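Local coordinates for 35 kDa hemin binding protein (Porphyromonas gingivalis, PDB 5Y1A) that probably binds hemin, joins a thioredoxin domain to a beta-sandwich domain, and is a cargo of the type IX secretion system, at residues F77-D82 against Q205-M210; N148-K153 against K273-A278; A59-M64 against I128-K133. All blocks are in the same frame, centred on the assembly; numbering follows the deposited sequence. Where two conformers were deposited one is given.

From the N terminus the chain first lays down A59-M64 on helix 51-63, then F77-D82 on strand 73-79. Interaction 3 closes first, when helix 127-138 brings I128-K133 back beside the earlier helix within the thioredoxin domain. N148-K153 then opens interaction 2 on the first long strand of the beta-sandwich. Q205-M210 returns to strand 73-79 and closes interaction 1, which joins the two domains and crosses both of the others. Interaction 2 closes last, at K273-A278, where the chain leaves the sandwich; it lies in series with interaction 3. The centres of interactions 2 and 3 are about 31 Å apart, with interaction 1 about 23 and 21 Å from them.

Interaction 1 of 3, residues F77-D82 against Q205-M210; sequences FVHYND and QHTVLM
The backbone carbonyl of Q205 opens the contact, its O lying 3.2 Å from CD2 of the F77 ring, while its side-chain OE1 turns to the backbone N of N188. At H206 the carbonyl takes the next step: F77 N donates to H206 O at 2.9 Å, a bent bond of 143°, and the same oxygen meets the rim of the F77 ring in plane. With CG beside its backbone N (chi1 -72°), F77 turns its ring toward both carbonyls. T207 faces H79 with both branches. Its CG2 rests 3.8 Å from H79 CD2, and its OG1 reaches H79 NE2 through a bridging water. The other ring nitrogen is held within its own segment, H79 ND1 donating in the ring plane to the syn lone pair of D82 OD2 at 2.6 Å, which together with the water fixes the rotation of the imidazole. V208 N then donates to F77 O at 3.0 Å in a nearly straight bond. A second water links that carbonyl to H79 N and V208 O. Segments 77-79 and 207-210 run 62° apart and share a single bridge, F77 with T207. Their strands pair onward with 34-44 and 179-186, while V78 and V208 both pack on L94 of helix 89-102.

Interaction 2 of 3, residues N148-K153 against K273-A278; sequences NLKLTK and KAEPTA
K153 and the residues flanking P276 are stitched together by two backbone bonds: K153 N donates to E275 O at 2.8 Å (159°), and T277 N to K153 O at 3.0 Å (174°). Beside them T152 CA approaches E275 O at 3.1 Å in a CA-H...O contact. The side chains of T152 and T277 meet at about a right angle, their OG1 atoms hydrogen-bonded at 2.8 Å. With chi1 at 72°, T152 OG1 sits between its own backbone N and carbonyl carbon, from where it also bonds T162 OG1 on the next strand. The methyl of A274 lies 3.7 Å from L151 CB. Farther out, the extended chain of K153 runs alongside A274 O, its CE 3.4 Å away, and carries NZ on to the backbone O of D272. K150 NZ reaches E275 OE1 in a salt bridge in the conformer described, but the contact is too short to be trusted in detail. A water also joins K150 NZ, L151 O and E275 N. Strand 161-169 pairs antiparallel with strand 145-153 on its other edge. The short, weakly bonded strand 275-276 joins the sheet edge in parallel, next to the first strand of the sandwich, consistent with an immunoglobulin-like fold.

Interaction 3 of 3, residues A59-M64 against I128-K133; sequences AKAIEM and IAIKNK
A61 and K131 bring two helices within 4.9 Å of each other, CA to CA, a close approach for helix backbones. Regular turns run along both segments, with E63 N bonded to A59 O and N132 N to I128 O, whereas M64 N bonds three residues back, to A61 O. The methyl of A61 fills the point of closest approach: its CB lies 3.5 Å from I130 CG2 and 3.7 Å from the backbone N of K131. M64 forms one flank. Its thioether bends at the last torsion (chi3 86°), carrying CE across the side chain of I128 at about a right angle to meet CD1 at 3.8 Å. K131 stretches past M64, its CD 3.9 Å from M64 CB and its CE 3.6 Å from M64 O, so that the aliphatic part of the lysine does the touching. Behind the contact I130 packs on F110 of strand 109-112, and I62 reaches V73 and Q75 of strand 73-79, which places both helices against the sheet of the thioredoxin fold. No hydrogen bond or salt bridge passes between the segments; the pairing rests on the small alanine and on apolar surfaces, including the hydrocarbon stem of a charged residue.

Interaction 1 of 3, residues F77-D82 against Q205-M210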
# COMPACT_ATOMS: atom_id res chain seq x y z
N PHE A 77 -6.92 -3.01 5.88
CA PHE A 77 -7.05 -4.11 6.84
C PHE A 77 -5.67 -4.37 7.41
O PHE A 77 -4.71 -4.59 6.65
CB PHE A 77 -7.60 -5.37 6.17
CG PHE A 77 -9.06 -5.26 5.83
CD1 PHE A 77 -10.03 -5.91 6.62
CD2 PHE A 77 -9.48 -4.49 4.74
CE1 PHE A 77 -11.41 -5.77 6.34
CE2 PHE A 77 -10.85 -4.36 4.43
CZ PHE A 77 -11.82 -5.00 5.23
N VAL A 78 -5.58 -4.36 8.74
CA VAL A 78 -4.31 -4.48 9.46
C VAL A 78 -4.37 -5.80 10.22
O VAL A 78 -5.26 -5.99 11.06
CB VAL A 78 -4.13 -3.33 10.48
CG1 VAL A 78 -2.85 -3.53 11.28
CG2 VAL A 78 -4.12 -1.95 9.78
N HIS A 79 -3.46 -6.70 9.89
CA HIS A 79 -3.47 -8.05 10.48
C HIS A 79 -2.63 -8.13 11.74
O HIS A 79 -1.61 -7.46 11.84
CB HIS A 79 -2.96 -9.04 9.45
CG HIS A 79 -4.01 -9.47 8.47
ND1 HIS A 79 -4.60 -10.70 8.51
CD2 HIS A 79 -4.62 -8.79 7.46
CE1 HIS A 79 -5.51 -10.79 7.55
NE2 HIS A 79 -5.55 -9.64 6.91
N TYR A 80 -3.05 -8.98 12.68
CA TYR A 80 -2.22 -9.23 13.86
C TYR A 80 -2.23 -10.68 14.32
O TYR A 80 -3.26 -11.37 14.26
CB TYR A 80 -2.62 -8.30 15.02
CG TYR A 80 -1.56 -8.24 16.11
CD1 TYR A 80 -0.31 -7.70 15.83
CD2 TYR A 80 -1.82 -8.68 17.41
CE1 TYR A 80 0.67 -7.61 16.78
CE2 TYR A 80 -0.80 -8.59 18.41
CZ TYR A 80 0.44 -8.04 18.05
OH TYR A 80 1.50 -7.89 18.92
N ASN A 81 -1.07 -11.13 14.82
CA ASN A 81 -0.96 -12.51 15.34
C ASN A 81 -1.38 -13.58 14.34
O ASN A 81 -2.13 -14.51 14.67
CB ASN A 81 -1.68 -12.69 16.68
CG ASN A 81 -0.91 -12.09 17.85
OD1 ASN A 81 0.23 -11.67 17.68
ND2 ASN A 81 -1.53 -12.03 19.03
N ASP A 82 -0.92 -13.43 13.10
CA ASP A 82 -1.26 -14.41 12.08
C ASP A 82 -0.16 -14.53 11.04
O ASP A 82 0.91 -13.97 11.22
CB ASP A 82 -2.67 -14.14 11.47
CG ASP A 82 -2.74 -12.93 10.52
OD1 ASP A 82 -1.70 -12.32 10.22
OD2 ASP A 82 -3.88 -12.63 10.09
N GLN A 205 -8.84 -8.21 0.86
CA GLN A 205 -8.84 -6.99 0.06
C GLN A 205 -8.25 -5.84 0.87
O GLN A 205 -8.33 -5.85 2.10
CB GLN A 205 -10.27 -6.60 -0.32
CG GLN A 205 -11.02 -7.66 -1.09
CD GLN A 205 -10.41 -7.95 -2.44
OE1 GLN A 205 -9.58 -7.19 -2.94
NE2 GLN A 205 -10.86 -9.06 -3.07
N HIS A 206 -7.67 -4.85 0.18
CA HIS A 206 -7.24 -3.59 0.80
C HIS A 206 -6.32 -3.87 2.01
O HIS A 206 -6.42 -3.22 3.04
CB HIS A 206 -8.47 -2.76 1.24
CG HIS A 206 -9.57 -2.73 0.22
ND1 HIS A 206 -9.41 -2.17 -1.02
CD2 HIS A 206 -10.85 -3.19 0.27
CE1 HIS A 206 -10.54 -2.28 -1.71
NE2 HIS A 206 -11.42 -2.91 -0.95
N THR A 207 -5.40 -4.83 1.86
CA THR A 207 -4.67 -5.37 3.01
C THR A 207 -3.28 -4.72 3.12
O THR A 207 -2.52 -4.70 2.16
CB THR A 207 -4.63 -6.89 2.89
OG1 THR A 207 -5.98 -7.37 2.98
CG2 THR A 207 -3.78 -7.54 4.01
N VAL A 208 -2.97 -4.16 4.29
CA VAL A 208 -1.69 -3.48 4.44
C VAL A 208 -0.52 -4.47 4.47
O VAL A 208 -0.49 -5.34 5.32
CB VAL A 208 -1.65 -2.65 5.74
CG1 VAL A 208 -0.29 -1.97 5.85
CG2 VAL A 208 -2.79 -1.62 5.73
N LEU A 209 0.41 -4.35 3.53
CA LEU A 209 1.63 -5.17 3.58
C LEU A 209 2.90 -4.39 3.80
O LEU A 209 3.94 -5.00 4.19
CB LEU A 209 1.80 -6.01 2.30
CG LEU A 209 0.63 -6.97 2.05
CD1 LEU A 209 0.98 -7.81 0.80
CD2 LEU A 209 0.30 -7.88 3.26
N MET A 210 2.85 -3.09 3.50
CA MET A 210 4.00 -2.20 3.74
C MET A 210 3.57 -0.86 4.30
O MET A 210 2.50 -0.34 3.96
CB MET A 210 4.83 -1.95 2.45
CG MET A 210 5.25 -3.21 1.69
SD MET A 210 6.19 -2.83 0.14
CE MET A 210 7.67 -2.11 0.81
O HOH W 1 -2.47 -6.21 7.21
O HOH W 2 -7.21 -8.55 5.25

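Interaction 2 of 3, residues N148-K153 against K273-A278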
# COMPACT_ATOMS: atom_id res chain seq x y z
N ASN A 148 -2.02 14.43 -2.68
CA ASN A 148 -2.10 13.91 -4.04
C ASN A 148 -0.92 12.97 -4.25
O ASN A 148 0.17 13.21 -3.73
CB ASN A 148 -2.03 15.07 -5.04
CG ASN A 148 -3.17 16.06 -4.85
OD1 ASN A 148 -4.35 15.71 -4.97
ND2 ASN A 148 -2.83 17.29 -4.51
N LEU A 149 -1.14 11.93 -5.05
CA LEU A 149 -0.14 10.89 -5.26
C LEU A 149 0.20 10.75 -6.73
O LEU A 149 -0.70 10.71 -7.60
CB LEU A 149 -0.69 9.55 -4.77
CG LEU A 149 -0.75 9.23 -3.28
CD1 LEU A 149 -1.72 10.16 -2.51
CD2 LEU A 149 -1.18 7.79 -3.14
N LYS A 150 1.50 10.72 -7.01
CA LYS A 150 2.00 10.34 -8.32
C LYS A 150 2.90 9.13 -8.12
O LYS A 150 3.95 9.21 -7.46
CB LYS A 150 2.73 11.50 -9.02
CG LYS A 150 3.46 11.11 -10.32
CD LYS A 150 2.54 10.48 -11.36
CE LYS A 150 3.39 9.89 -12.51
NZ LYS A 150 2.60 9.50 -13.71
N LEU A 151 2.48 8.01 -8.69
CA LEU A 151 3.22 6.77 -8.55
C LEU A 151 3.92 6.41 -9.84
O LEU A 151 3.42 6.74 -10.92
CB LEU A 151 2.25 5.62 -8.22
CG LEU A 151 1.31 5.82 -7.02
CD1 LEU A 151 0.46 4.56 -6.82
CD2 LEU A 151 2.11 6.18 -5.73
N THR A 152 5.04 5.69 -9.72
CA THR A 152 5.60 4.98 -10.89
C THR A 152 5.90 3.55 -10.47
O THR A 152 6.26 3.29 -9.32
CB THR A 152 6.86 5.65 -11.52
OG1 THR A 152 8.00 5.49 -10.66
CG2 THR A 152 6.63 7.14 -11.83
N LYS A 153 5.73 2.61 -11.39
CA LYS A 153 6.02 1.22 -11.05
C LYS A 153 7.32 0.71 -11.63
O LYS A 153 7.71 1.09 -12.73
CB LYS A 153 4.88 0.29 -11.45
CG LYS A 153 4.55 0.30 -12.92
CD LYS A 153 3.42 -0.67 -13.18
CE LYS A 153 3.16 -0.75 -14.69
NZ LYS A 153 1.99 -1.65 -15.00
N LYS A 273 -1.53 -0.01 -11.99
CA LYS A 273 -1.93 0.77 -13.16
C LYS A 273 -1.03 1.99 -13.38
O LYS A 273 -1.15 2.65 -14.40
CB LYS A 273 -3.40 1.13 -13.05
CG LYS A 273 -4.26 -0.14 -12.94
CD LYS A 273 -5.66 0.13 -12.45
CE LYS A 273 -6.45 -1.18 -12.33
NZ LYS A 273 -6.06 -2.05 -11.14
N ALA A 274 -0.11 2.25 -12.45
CA ALA A 274 0.74 3.45 -12.53
C ALA A 274 1.62 3.45 -13.78
O ALA A 274 1.87 2.39 -14.37
CB ALA A 274 1.66 3.60 -11.28
N GLU A 275 2.12 4.64 -14.12
CA GLU A 275 3.15 4.83 -15.13
C GLU A 275 4.39 3.98 -14.82
O GLU A 275 4.82 3.86 -13.67
CB GLU A 275 3.54 6.31 -15.19
CG GLU A 275 4.44 6.72 -16.35
CD GLU A 275 4.95 8.16 -16.23
OE1 GLU A 275 4.35 8.95 -15.47
OE2 GLU A 275 5.95 8.50 -16.90
N PRO A 276 4.96 3.34 -15.85
CA PRO A 276 6.26 2.68 -15.63
C PRO A 276 7.33 3.74 -15.39
O PRO A 276 7.30 4.79 -16.04
CB PRO A 276 6.53 1.98 -16.97
CG PRO A 276 5.16 1.88 -17.62
CD PRO A 276 4.46 3.13 -17.23
N THR A 277 8.23 3.49 -14.44
CA THR A 277 9.42 4.36 -14.29
C THR A 277 10.10 4.50 -15.65
O THR A 277 10.35 3.50 -16.33
CB THR A 277 10.38 3.80 -13.23
OG1 THR A 277 9.67 3.72 -11.98
CG2 THR A 277 11.63 4.71 -13.04
N ALA A 278 10.37 5.74 -16.04
CA ALA A 278 10.76 6.10 -17.41
C ALA A 278 12.27 5.91 -17.70
O ALA A 278 12.70 5.93 -18.87
CB ALA A 278 10.35 7.57 -17.68
O HOH W 3 1.28 6.97 -12.74
O HOH W 4 0.40 1.00 -16.39

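Interaction 3 of 3, residues A59-M64 against I128-K133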
# COMPACT_ATOMS: atom_id res chain seq x y z
N ALA A 59 -18.23 -3.63 3.51
CA ALA A 59 -18.39 -3.53 2.05
C ALA A 59 -19.83 -3.12 1.73
O ALA A 59 -20.06 -2.27 0.86
CB ALA A 59 -18.04 -4.85 1.38
N LYS A 60 -20.78 -3.72 2.44
CA LYS A 60 -22.20 -3.38 2.26
C LYS A 60 -22.44 -1.91 2.60
O LYS A 60 -23.08 -1.20 1.83
CB LYS A 60 -23.09 -4.30 3.10
CG LYS A 60 -24.60 -4.22 2.81
CD LYS A 60 -24.91 -4.16 1.32
CE LYS A 60 -26.06 -5.09 0.92
NZ LYS A 60 -26.52 -4.89 -0.49
N ALA A 61 -21.89 -1.46 3.74
CA ALA A 61 -22.05 -0.07 4.19
C ALA A 61 -21.58 0.90 3.11
O ALA A 61 -22.24 1.91 2.84
CB ALA A 61 -21.26 0.15 5.48
N ILE A 62 -20.43 0.59 2.51
CA ILE A 62 -19.87 1.42 1.44
C ILE A 62 -20.83 1.48 0.26
O ILE A 62 -21.05 2.55 -0.30
CB ILE A 62 -18.45 0.96 1.06
CG1 ILE A 62 -17.53 1.23 2.28
CG2 ILE A 62 -17.92 1.68 -0.23
CD1 ILE A 62 -16.09 0.80 2.11
N GLU A 63 -21.41 0.35 -0.10
CA GLU A 63 -22.33 0.32 -1.23
C GLU A 63 -23.65 1.03 -0.95
O GLU A 63 -24.45 1.24 -1.86
CB GLU A 63 -22.53 -1.11 -1.72
CG GLU A 63 -21.29 -1.72 -2.41
CD GLU A 63 -20.63 -0.78 -3.42
OE1 GLU A 63 -19.43 -0.47 -3.26
OE2 GLU A 63 -21.33 -0.33 -4.36
N MET A 64 -23.86 1.41 0.32
CA MET A 64 -25.05 2.18 0.75
C MET A 64 -24.83 3.68 0.64
O MET A 64 -25.78 4.46 0.70
CB MET A 64 -25.43 1.83 2.19
CG MET A 64 -26.05 0.45 2.42
SD MET A 64 -26.45 0.16 4.15
CE MET A 64 -28.11 0.88 4.24
N ILE A 128 -25.80 -0.27 8.15
CA ILE A 128 -26.26 1.12 8.33
C ILE A 128 -25.48 1.86 9.46
O ILE A 128 -25.19 3.04 9.33
CB ILE A 128 -27.81 1.25 8.55
CG1 ILE A 128 -28.23 2.73 8.50
CG2 ILE A 128 -28.24 0.60 9.88
CD1 ILE A 128 -28.01 3.39 7.15
N ALA A 129 -25.14 1.14 10.52
CA ALA A 129 -24.40 1.74 11.64
C ALA A 129 -22.99 2.07 11.18
O ALA A 129 -22.46 3.14 11.49
CB ALA A 129 -24.39 0.80 12.81
N ILE A 130 -22.39 1.16 10.41
CA ILE A 130 -21.09 1.44 9.78
C ILE A 130 -21.19 2.66 8.86
O ILE A 130 -20.34 3.55 8.90
CB ILE A 130 -20.55 0.22 9.00
CG1 ILE A 130 -20.45 -1.02 9.90
CG2 ILE A 130 -19.23 0.60 8.30
CD1 ILE A 130 -20.34 -2.34 9.10
N LYS A 131 -22.22 2.70 8.01
CA LYS A 131 -22.40 3.85 7.12
C LYS A 131 -22.45 5.17 7.90
O LYS A 131 -21.81 6.16 7.51
CB LYS A 131 -23.68 3.69 6.30
CG LYS A 131 -23.75 4.66 5.14
CD LYS A 131 -25.15 4.88 4.66
CE LYS A 131 -25.20 6.17 3.86
NZ LYS A 131 -26.61 6.69 3.82
N ASN A 132 -23.19 5.18 9.00
CA ASN A 132 -23.32 6.37 9.84
C ASN A 132 -21.98 6.82 10.43
O ASN A 132 -21.68 8.02 10.46
CB ASN A 132 -24.35 6.17 10.94
CG ASN A 132 -25.81 6.14 10.41
OD1 ASN A 132 -26.72 5.73 11.12
ND2 ASN A 132 -26.02 6.57 9.18
N LYS A 133 -21.16 5.86 10.86
CA LYS A 133 -19.79 6.15 11.34
C LYS A 133 -18.95 6.75 10.22
O LYS A 133 -18.22 7.74 10.45
CB LYS A 133 -19.12 4.89 11.91
CG LYS A 133 -19.36 4.62 13.41
CD LYS A 133 -18.56 3.39 13.88
CE LYS A 133 -18.51 3.29 15.38
NZ LYS A 133 -17.62 2.19 15.86